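Local structure of neuraminidase (Influenza A virus, 4FVK) at residues F60-L65 / T74-E79; E80-T85 / E97-G102; G111-V116 / I130-E135. The protein forms a neuraminidase-like homotetramer of glycosyl hydrolase family 34 and, as in its relatives, may remove terminal sialic acid from viral and cellular glycoconjugates. All coordinates share one frame; numbering follows the deposited sequence.

In the fold
Contacts 1 and 2 lie in one antiparallel sheet, since strand 56-67 of the first runs beside strand 81-86 of the second; contact 3 belongs to the next sheet along the chain, its centre about 14 Å from that of contact 2. Burial and chemistry change with place. Contact 1, mostly buried but with Trp78 exposed, is a loop laid against a strand, held by a methionine and a water, with zinc at its outer side. Contact 2 is the most backbone-bonded, a largely buried hairpin that also carries a zinc ligand. Contact 3, only partly buried, is another hairpin, with a lysine-tyrosine overlap and a tight turn into the next strand. All three reach the second subunit.

Contact 1: residues F60-L65 / T74-E79; sequences FIAYGL and TSMEWE. With ZN (zinc ion), chain G.
Met76 is the residue that fastens the loop 74-79 to strand 60-65. Its CG lies anti to the backbone N (chi1 -164°), which sends the chain across to the strand, and Met76 SD settles 3.4 Å from Gly64 N and 3.8 Å from Ala62 CB. The last torsion then turns (chi3 -71°) and carries the methyl Met76 CE along the strand to within 4.3 Å of Leu65 CB. The sulfur thus rests directly against the backbone at Gly64. This is the tight, buried side of the contact.

Beside it the two backbones are joined through water 1, which sits 2.6 Å from Ala62 O and 3.0 Å from Met76 O. Both carbonyls are placed to accept from it, although it has more acceptors around it than protons to give. Within the loop Thr74 makes an ST turn: its OG1 accepts from Met76 N, and this bond steadies the very residue that reaches across.

The other side is looser and more open to solvent. Glu77 comes near Tyr63, with Glu77 OE1 4.3 Å from Tyr63 CB and approaching the ring obliquely. Arg45 forms a salt bridge with Glu77 OE2 and a cation-pi contact with Tyr63. Further out, the exposed Trp78 takes part through its carbonyl: Trp78 O lies 2.4 Å from the zinc ion, which also holds waters 2 and 3. Glu80 belongs to the same site, and Ser376 of the second subunit contributes its backbone oxygen. The arrangement is thus a strand-connecting loop of a six-bladed beta-propeller, ending in a zinc site at the interface of the neuraminidase tetramer.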
loop_
_atom_site.group_PDB
_atom_site.type_symbol
_atom_site.label_atom_id
_atom_site.label_comp_id
_atom_site.label_asym_id
_atom_site.label_seq_id
_atom_site.Cartn_x
_atom_site.Cartn_y
_atom_site.Cartn_z
ATOM N N PHE A 60 9.850 -0.476 -16.735
ATOM C CA PHE A 60 10.861 0.519 -17.072
ATOM C C PHE A 60 12.214 0.268 -16.431
ATOM O O PHE A 60 12.303 -0.412 -15.418
ATOM C CB PHE A 60 10.383 1.925 -16.687
ATOM C CG PHE A 60 10.112 2.112 -15.197
ATOM C CD1 PHE A 60 8.899 1.751 -14.646
ATOM C CD2 PHE A 60 11.064 2.676 -14.366
ATOM C CE1 PHE A 60 8.645 1.952 -13.297
ATOM C CE2 PHE A 60 10.809 2.900 -13.013
ATOM C CZ PHE A 60 9.599 2.531 -12.477
ATOM N N ILE A 61 13.256 0.814 -17.059
ATOM C CA ILE A 61 14.587 0.854 -16.489
ATOM C C ILE A 61 14.744 2.148 -15.670
ATOM O O ILE A 61 14.572 3.238 -16.186
ATOM C CB ILE A 61 15.681 0.806 -17.602
ATOM C CG1 ILE A 61 15.412 -0.326 -18.612
ATOM C CG2 ILE A 61 17.081 0.647 -17.006
ATOM C CD1 ILE A 61 15.258 -1.737 -17.986
ATOM N N ALA A 62 15.051 2.019 -14.388
ATOM C CA ALA A 62 15.320 3.167 -13.539
ATOM C C ALA A 62 16.670 3.787 -13.860
ATOM O O ALA A 62 17.625 3.073 -14.077
ATOM C CB ALA A 62 15.333 2.720 -12.099
ATOM N N TYR A 63 16.789 5.106 -13.840
ATOM C CA TYR A 63 18.121 5.678 -13.953
ATOM C C TYR A 63 18.419 6.726 -12.900
ATOM O O TYR A 63 19.538 7.238 -12.853
ATOM C CB TYR A 63 18.384 6.249 -15.360
ATOM C CG TYR A 63 17.596 7.500 -15.694
ATOM C CD1 TYR A 63 16.369 7.410 -16.339
ATOM C CD2 TYR A 63 18.085 8.766 -15.388
ATOM C CE1 TYR A 63 15.633 8.552 -16.674
ATOM C CE2 TYR A 63 17.351 9.927 -15.713
ATOM C CZ TYR A 63 16.126 9.794 -16.360
ATOM O OH TYR A 63 15.380 10.897 -16.700
ATOM N N GLY A 64 17.424 7.046 -12.068
ATOM C CA GLY A 64 17.607 8.005 -10.986
ATOM C C GLY A 64 16.431 8.189 -10.024
ATOM O O GLY A 64 15.305 7.719 -10.249
ATOM N N LEU A 65 16.702 8.875 -8.922
ATOM C CA LEU A 65 15.691 9.143 -7.929
ATOM C C LEU A 65 15.789 10.618 -7.600
ATOM O O LEU A 65 16.869 11.113 -7.314
ATOM C CB LEU A 65 15.927 8.286 -6.679
ATOM C CG LEU A 65 14.812 8.305 -5.628
ATOM C CD1 LEU A 65 13.507 7.701 -6.151
ATOM C CD2 LEU A 65 15.278 7.592 -4.346
ATOM N N THR A 74 23.401 8.679 -6.720
ATOM C CA THR A 74 23.364 7.264 -6.363
ATOM C C THR A 74 24.065 6.506 -7.486
ATOM O O THR A 74 24.626 7.116 -8.385
ATOM C CB THR A 74 21.893 6.732 -6.268
ATOM O OG1 THR A 74 21.327 6.667 -7.586
ATOM C CG2 THR A 74 21.028 7.637 -5.389
ATOM N N SER A 75 24.031 5.179 -7.443
ATOM C CA SER A 75 24.606 4.383 -8.525
ATOM C C SER A 75 23.537 3.857 -9.477
ATOM O O SER A 75 23.775 2.905 -10.235
ATOM C CB SER A 75 25.402 3.206 -7.961
ATOM O OG SER A 75 26.601 3.660 -7.388
ATOM N N MET A 76 22.370 4.488 -9.459
ATOM C CA MET A 76 21.223 3.959 -10.190
ATOM C C MET A 76 21.421 3.984 -11.704
ATOM O O MET A 76 20.943 3.097 -12.418
ATOM C CB MET A 76 19.943 4.711 -9.810
ATOM C CG MET A 76 18.647 4.013 -10.207
ATOM S SD MET A 76 17.174 4.817 -9.475
ATOM C CE MET A 76 17.377 4.345 -7.783
ATOM N N GLU A 77 22.106 5.006 -12.198
ATOM C CA GLU A 77 22.291 5.146 -13.638
ATOM C C GLU A 77 23.064 3.958 -14.233
ATOM O O GLU A 77 22.687 3.406 -15.277
ATOM C CB GLU A 77 23.003 6.465 -13.963
ATOM C CG GLU A 77 23.799 6.432 -15.263
ATOM C CD GLU A 77 22.986 6.886 -16.448
ATOM O OE1 GLU A 77 22.263 7.891 -16.289
ATOM O OE2 GLU A 77 23.069 6.250 -17.531
ATOM N N TRP A 78 24.207 3.485 -13.687
ATOM C CA TRP A 78 25.019 2.395 -14.225
ATOM C C TRP A 78 24.738 1.031 -13.589
ATOM O O TRP A 78 25.218 0.019 -14.067
ATOM C CB TRP A 78 26.515 2.739 -14.221
ATOM C CG TRP A 78 27.079 3.096 -12.888
ATOM C CD1 TRP A 78 27.663 2.244 -11.984
ATOM C CD2 TRP A 78 27.151 4.406 -12.312
ATOM N NE1 TRP A 78 28.074 2.944 -10.869
ATOM C CE2 TRP A 78 27.768 4.271 -11.042
ATOM C CE3 TRP A 78 26.727 5.675 -12.730
ATOM C CZ2 TRP A 78 27.985 5.361 -10.195
ATOM C CZ3 TRP A 78 26.937 6.759 -11.884
ATOM C CH2 TRP A 78 27.565 6.595 -10.631
ATOM N N GLU A 79 23.955 0.989 -12.516
ATOM C CA GLU A 79 23.473 -0.306 -12.057
ATOM C C GLU A 79 22.003 -0.425 -12.451
ATOM O O GLU A 79 21.103 -0.112 -11.672
ATOM C CB GLU A 79 23.708 -0.495 -10.559
ATOM C CG GLU A 79 25.191 -0.584 -10.201
ATOM C CD GLU A 79 25.427 -0.614 -8.700
ATOM O OE1 GLU A 79 26.561 -0.340 -8.259
ATOM O OE2 GLU A 79 24.472 -0.892 -7.961
HETATM ZN ZN ZN G . 26.020 -0.776 -16.136
HETATM O O HOH W 1 18.497 1.349 -12.286
HETATM O O HOH W 2 27.090 0.742 -16.932
HETATM O O HOH W 3 25.794 -1.706 -17.976
#

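Contact 2: residues E80-T85 / E97-G102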
loop_
_atom_site.group_PDB
_atom_site.type_symbol
_atom_site.label_atom_id
_atom_site.label_comp_id
_atom_site.label_asym_id
_atom_site.label_seq_id
_atom_site.Cartn_x
_atom_site.Cartn_y
_atom_site.Cartn_z
ATOM N N GLU A 80 21.719 -0.789 -13.580
ATOM C CA GLU A 80 20.419 -0.704 -14.204
ATOM C C GLU A 80 19.547 -1.853 -13.758
ATOM O O GLU A 80 19.944 -3.016 -13.808
ATOM C CB GLU A 80 20.550 -0.726 -15.731
ATOM C CG GLU A 80 21.473 0.347 -16.317
ATOM C CD GLU A 80 22.826 -0.208 -16.757
ATOM O OE1 GLU A 80 23.412 0.370 -17.698
ATOM O OE2 GLU A 80 23.306 -1.218 -16.173
ATOM N N SER A 81 18.329 -1.529 -13.359
ATOM C CA SER A 81 17.383 -2.552 -12.987
ATOM C C SER A 81 16.030 -2.214 -13.565
ATOM O O SER A 81 15.690 -1.058 -13.730
ATOM C CB SER A 81 17.293 -2.656 -11.463
ATOM O OG SER A 81 18.474 -3.232 -10.950
ATOM N N LEU A 82 15.261 -3.245 -13.849
ATOM C CA LEU A 82 13.915 -3.105 -14.351
ATOM C C LEU A 82 12.931 -2.990 -13.187
ATOM O O LEU A 82 13.049 -3.707 -12.197
ATOM C CB LEU A 82 13.578 -4.341 -15.178
ATOM C CG LEU A 82 12.130 -4.568 -15.611
ATOM C CD1 LEU A 82 11.704 -3.507 -16.604
ATOM C CD2 LEU A 82 12.021 -5.968 -16.203
ATOM N N TYR A 83 11.956 -2.094 -13.324
ATOM C CA TYR A 83 10.926 -1.922 -12.312
ATOM C C TYR A 83 9.544 -2.010 -12.940
ATOM O O TYR A 83 9.397 -1.947 -14.153
ATOM C CB TYR A 83 11.057 -0.547 -11.674
ATOM C CG TYR A 83 12.215 -0.356 -10.725
ATOM C CD1 TYR A 83 11.997 -0.293 -9.358
ATOM C CD2 TYR A 83 13.516 -0.198 -11.190
ATOM C CE1 TYR A 83 13.005 -0.076 -8.496
ATOM C CE2 TYR A 83 14.568 0.003 -10.301
ATOM C CZ TYR A 83 14.296 0.063 -8.955
ATOM O OH TYR A 83 15.294 0.275 -8.035
ATOM N N LYS A 84 8.531 -2.123 -12.092
ATOM C CA LYS A 84 7.135 -2.197 -12.522
ATOM C C LYS A 84 6.289 -1.305 -11.589
ATOM O O LYS A 84 6.527 -1.274 -10.382
ATOM C CB LYS A 84 6.684 -3.652 -12.419
ATOM C CG LYS A 84 5.196 -3.918 -12.462
ATOM C CD LYS A 84 4.981 -5.434 -12.479
ATOM C CE LYS A 84 3.658 -5.838 -11.872
ATOM N NZ LYS A 84 3.311 -7.243 -12.219
ATOM N N THR A 85 5.329 -0.587 -12.163
ATOM C CA THR A 85 4.423 0.325 -11.448
ATOM C C THR A 85 3.039 0.229 -12.109
ATOM O O THR A 85 2.964 0.146 -13.323
ATOM C CB THR A 85 4.907 1.798 -11.594
ATOM O OG1 THR A 85 6.254 1.906 -11.125
ATOM C CG2 THR A 85 4.019 2.800 -10.836
ATOM N N GLU A 97 8.010 -1.583 -7.973
ATOM C CA GLU A 97 8.644 -2.812 -7.526
ATOM C C GLU A 97 9.870 -3.162 -8.381
ATOM O O GLU A 97 9.773 -3.202 -9.590
ATOM C CB GLU A 97 7.629 -3.963 -7.571
ATOM C CG GLU A 97 8.231 -5.310 -7.223
ATOM C CD GLU A 97 7.419 -6.470 -7.760
ATOM O OE1 GLU A 97 6.353 -6.223 -8.366
ATOM O OE2 GLU A 97 7.854 -7.632 -7.581
ATOM N N MET A 98 11.004 -3.454 -7.756
ATOM C CA MET A 98 12.168 -3.926 -8.505
ATOM C C MET A 98 11.983 -5.394 -8.928
ATOM O O MET A 98 11.674 -6.242 -8.096
ATOM C CB MET A 98 13.445 -3.771 -7.674
ATOM C CG MET A 98 14.715 -4.109 -8.426
ATOM S SD MET A 98 16.135 -4.326 -7.326
ATOM C CE MET A 98 16.685 -2.639 -7.103
ATOM N N ILE A 99 12.164 -5.679 -10.216
ATOM C CA ILE A 99 11.878 -6.994 -10.768
ATOM C C ILE A 99 13.163 -7.786 -11.011
ATOM O O ILE A 99 13.289 -8.909 -10.537
ATOM C CB ILE A 99 11.143 -6.911 -12.140
ATOM C CG1 ILE A 99 9.830 -6.102 -12.072
ATOM C CG2 ILE A 99 10.926 -8.307 -12.698
ATOM C CD1 ILE A 99 8.746 -6.716 -11.202
ATOM N N LEU A 100 14.091 -7.194 -11.774
ATOM C CA LEU A 100 15.358 -7.820 -12.159
ATOM C C LEU A 100 16.362 -6.749 -12.588
ATOM O O LEU A 100 15.980 -5.649 -13.000
ATOM C CB LEU A 100 15.172 -8.818 -13.324
ATOM C CG LEU A 100 14.802 -10.298 -13.097
ATOM C CD1 LEU A 100 14.482 -10.959 -14.420
ATOM C CD2 LEU A 100 15.838 -11.138 -12.329
ATOM N N PRO A 101 17.659 -7.065 -12.494
ATOM C CA PRO A 101 18.688 -6.201 -13.077
ATOM C C PRO A 101 18.544 -6.271 -14.610
ATOM O O PRO A 101 18.161 -7.330 -15.097
ATOM C CB PRO A 101 19.996 -6.882 -12.656
ATOM C CG PRO A 101 19.607 -7.929 -11.658
ATOM C CD PRO A 101 18.221 -8.318 -11.973
ATOM N N GLY A 102 18.804 -5.188 -15.339
ATOM C CA GLY A 102 18.674 -5.213 -16.792
ATOM C C GLY A 102 18.836 -3.836 -17.409
ATOM O O GLY A 102 18.577 -2.843 -16.737
#
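Tyr83 carries its CG opposite the carbonyl carbon (chi1 -73°), which lays the ring over the backbone of Met98. Met98 CA sits 4.2 Å from the centroid of the Tyr83 ring, a CH-pi contact over the face, and Met98 CB is 3.8 Å from Tyr83 CE1. The methionine chain leaves with CG opposite its backbone N, and a bend at its last torsion (-84°) brings Met98 CE to 3.4 Å from Tyr83 OH. On the other face of the sheet the Lys84 methylenes cross Ile99, Lys84 CB to Ile99 CD1 at 3.9 Å.

The antiparallel strands are tied by backbone bonds, among them Ile99 N to Leu82 O at 2.9 Å and Glu97 N to Lys84 O at 2.8 Å. Ile99 and Leu100 together stand opposite the single residue Leu82, a beta bulge. Past the strand ends, Gly102 N donates to Glu80 O from above the carbonyl plane, at 2.9 Å. Lys84 NZ and Glu97 OE1, 5.0 Å apart, are not in contact and probably attract weakly. Backbone bonding and apolar contact therefore hold this hairpin, while the Glu80 carboxylate serves the zinc site and Arg103.

Contact 3: residues G111-V116 / I130-E135; sequences GLKWTV and IKYGEE
Lys113 lays its first methylenes over one face of the Tyr132 ring: Lys113 CB stands 3.9 Å from the centroid, 18° off the ring normal, and Lys113 CG comes within 3.6 Å of Tyr132 CE2. The lysine chain crosses the tyrosine at about a right angle. With chi1 at -49° it starts out opposite its own carbonyl carbon, then bends twice, so that Lys113 CE arrives 3.8 Å from Gly133 CA and the amine is carried past the ring. Thr115 meets the same ring from another direction, its OG1 lying in plane at the edge, 3.4 Å from Tyr132 CD1. At the far end Leu112 crosses the phenol near its hydroxyl.

That hydroxyl has a polar partner in Asp110, whose OD2 it meets in a hydrogen bond; OD1 of the same carboxylate accepts from the backbone N of both Leu112 and Lys113. One aspartate thus fixes the phenol and the loop that carries the lysine over it.

Next to this overlap the strands pair in antiparallel register. Val116 and Lys131 form a hydrogen-bonded pair, with Lys131 N to Val116 O at 2.9 Å and Val116 N to Lys131 O at 3.0 Å, and Gly133 N closes the ladder on Trp114 O at 2.8 Å. The Lys131 side chain runs out extended and gives its NZ to Ile99 O of the preceding sheet. Gly133, with its positive phi, takes the first corner of a type II' turn from Tyr132 to Glu135. At the end of the turn the Glu135 carboxylate accepts from backbone nitrogens of Leu333, Ile334 and Ser335 of the second subunit. Two strands joined in this way, with a tight turn leading to the next strand, are the up-and-down antiparallel pattern of a beta-propeller blade.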
loop_
_atom_site.group_PDB
_atom_site.type_symbol
_atom_site.label_atom_id
_atom_site.label_comp_id
_atom_site.label_asym_id
_atom_site.label_seq_id
_atom_site.Cartn_x
_atom_site.Cartn_y
_atom_site.Cartn_z
ATOM N N GLY A 111 -1.637 -15.196 -19.255
ATOM C CA GLY A 111 -2.897 -15.609 -18.663
ATOM C C GLY A 111 -2.684 -16.238 -17.290
ATOM O O GLY A 111 -3.580 -16.295 -16.453
ATOM N N LEU A 112 -1.469 -16.701 -17.043
ATOM C CA LEU A 112 -1.180 -17.384 -15.791
ATOM C C LEU A 112 -0.143 -16.577 -15.015
ATOM O O LEU A 112 -0.405 -16.144 -13.900
ATOM C CB LEU A 112 -0.703 -18.800 -16.084
ATOM C CG LEU A 112 -0.850 -19.968 -15.109
ATOM C CD1 LEU A 112 0.516 -20.403 -14.587
ATOM C CD2 LEU A 112 -1.810 -19.671 -13.959
ATOM N N LYS A 113 1.008 -16.322 -15.627
ATOM C CA LYS A 113 2.096 -15.612 -14.958
ATOM C C LYS A 113 2.761 -14.640 -15.903
ATOM O O LYS A 113 2.618 -14.767 -17.106
ATOM C CB LYS A 113 3.180 -16.599 -14.557
ATOM C CG LYS A 113 2.666 -17.807 -13.828
ATOM C CD LYS A 113 2.770 -17.593 -12.343
ATOM C CE LYS A 113 4.000 -18.301 -11.826
ATOM N NZ LYS A 113 3.783 -18.710 -10.416
ATOM N N TRP A 114 3.538 -13.718 -15.341
ATOM C CA TRP A 114 4.429 -12.872 -16.113
ATOM C C TRP A 114 5.672 -13.600 -16.637
ATOM O O TRP A 114 6.360 -14.330 -15.886
ATOM C CB TRP A 114 4.860 -11.668 -15.282
ATOM C CG TRP A 114 3.764 -10.674 -15.136
ATOM C CD1 TRP A 114 2.921 -10.519 -14.062
ATOM C CD2 TRP A 114 3.370 -9.703 -16.100
ATOM N NE1 TRP A 114 2.021 -9.508 -14.318
ATOM C CE2 TRP A 114 2.293 -8.976 -15.554
ATOM C CE3 TRP A 114 3.831 -9.364 -17.380
ATOM C CZ2 TRP A 114 1.654 -7.937 -16.244
ATOM C CZ3 TRP A 114 3.184 -8.322 -18.074
ATOM C CH2 TRP A 114 2.111 -7.637 -17.502
ATOM N N THR A 115 5.953 -13.411 -17.933
ATOM C CA THR A 115 7.257 -13.765 -18.474
ATOM C C THR A 115 7.985 -12.446 -18.630
ATOM O O THR A 115 7.451 -11.506 -19.230
ATOM C CB THR A 115 7.162 -14.451 -19.848
ATOM O OG1 THR A 115 6.445 -15.685 -19.718
ATOM C CG2 THR A 115 8.573 -14.742 -20.393
ATOM N N VAL A 116 9.174 -12.357 -18.056
ATOM C CA VAL A 116 9.979 -11.136 -18.077
ATOM C C VAL A 116 11.391 -11.492 -18.581
ATOM O O VAL A 116 12.000 -12.404 -18.067
ATOM C CB VAL A 116 10.094 -10.533 -16.638
ATOM C CG1 VAL A 116 11.059 -9.375 -16.616
ATOM C CG2 VAL A 116 8.719 -10.094 -16.092
ATOM N N ILE A 130 15.569 -15.025 -18.113
ATOM C CA ILE A 130 14.113 -15.072 -18.189
ATOM C C ILE A 130 13.495 -15.462 -16.846
ATOM O O ILE A 130 13.967 -16.376 -16.182
ATOM C CB ILE A 130 13.649 -16.065 -19.264
ATOM C CG1 ILE A 130 14.383 -15.784 -20.586
ATOM C CG2 ILE A 130 12.134 -15.995 -19.428
ATOM C CD1 ILE A 130 13.971 -16.696 -21.734
ATOM N N LYS A 131 12.438 -14.743 -16.468
ATOM C CA LYS A 131 11.676 -14.996 -15.256
ATOM C C LYS A 131 10.279 -15.435 -15.645
ATOM O O LYS A 131 9.673 -14.856 -16.556
ATOM C CB LYS A 131 11.566 -13.711 -14.431
ATOM C CG LYS A 131 12.035 -13.820 -12.988
ATOM C CD LYS A 131 11.620 -12.556 -12.222
ATOM C CE LYS A 131 12.100 -12.546 -10.777
ATOM N NZ LYS A 131 11.713 -11.250 -10.102
ATOM N N TYR A 132 9.789 -16.480 -14.982
ATOM C CA TYR A 132 8.399 -16.877 -15.111
ATOM C C TYR A 132 7.784 -16.755 -13.720
ATOM O O TYR A 132 8.163 -17.489 -12.797
ATOM C CB TYR A 132 8.268 -18.300 -15.677
ATOM C CG TYR A 132 6.872 -18.616 -16.149
ATOM C CD1 TYR A 132 6.313 -17.925 -17.228
ATOM C CD2 TYR A 132 6.096 -19.575 -15.512
ATOM C CE1 TYR A 132 5.020 -18.176 -17.652
ATOM C CE2 TYR A 132 4.798 -19.849 -15.945
ATOM C CZ TYR A 132 4.270 -19.135 -17.008
ATOM O OH TYR A 132 3.002 -19.388 -17.464
ATOM N N GLY A 133 6.870 -15.805 -13.554
ATOM C CA GLY A 133 6.439 -15.399 -12.223
ATOM C C GLY A 133 7.644 -14.861 -11.461
ATOM O O GLY A 133 8.344 -13.967 -11.932
ATOM N N GLU A 134 7.914 -15.425 -10.291
ATOM C CA GLU A 134 9.062 -14.996 -9.493
ATOM C C GLU A 134 10.289 -15.868 -9.764
ATOM O O GLU A 134 11.375 -15.595 -9.279
ATOM C CB GLU A 134 8.715 -15.003 -7.991
ATOM C CG GLU A 134 7.420 -14.248 -7.635
ATOM C CD GLU A 134 7.491 -12.744 -7.895
ATOM O OE1 GLU A 134 6.456 -12.153 -8.284
ATOM O OE2 GLU A 134 8.570 -12.142 -7.706
ATOM N N GLU A 135 10.108 -16.912 -10.559
ATOM C CA GLU A 135 11.139 -17.930 -10.746
ATOM C C GLU A 135 11.992 -17.707 -12.024
ATOM O O GLU A 135 11.464 -17.657 -13.121
ATOM C CB GLU A 135 10.434 -19.288 -10.783
ATOM C CG GLU A 135 11.200 -20.421 -11.418
ATOM C CD GLU A 135 10.376 -21.705 -11.460
ATOM O OE1 GLU A 135 10.978 -22.801 -11.522
ATOM O OE2 GLU A 135 9.129 -21.622 -11.432
#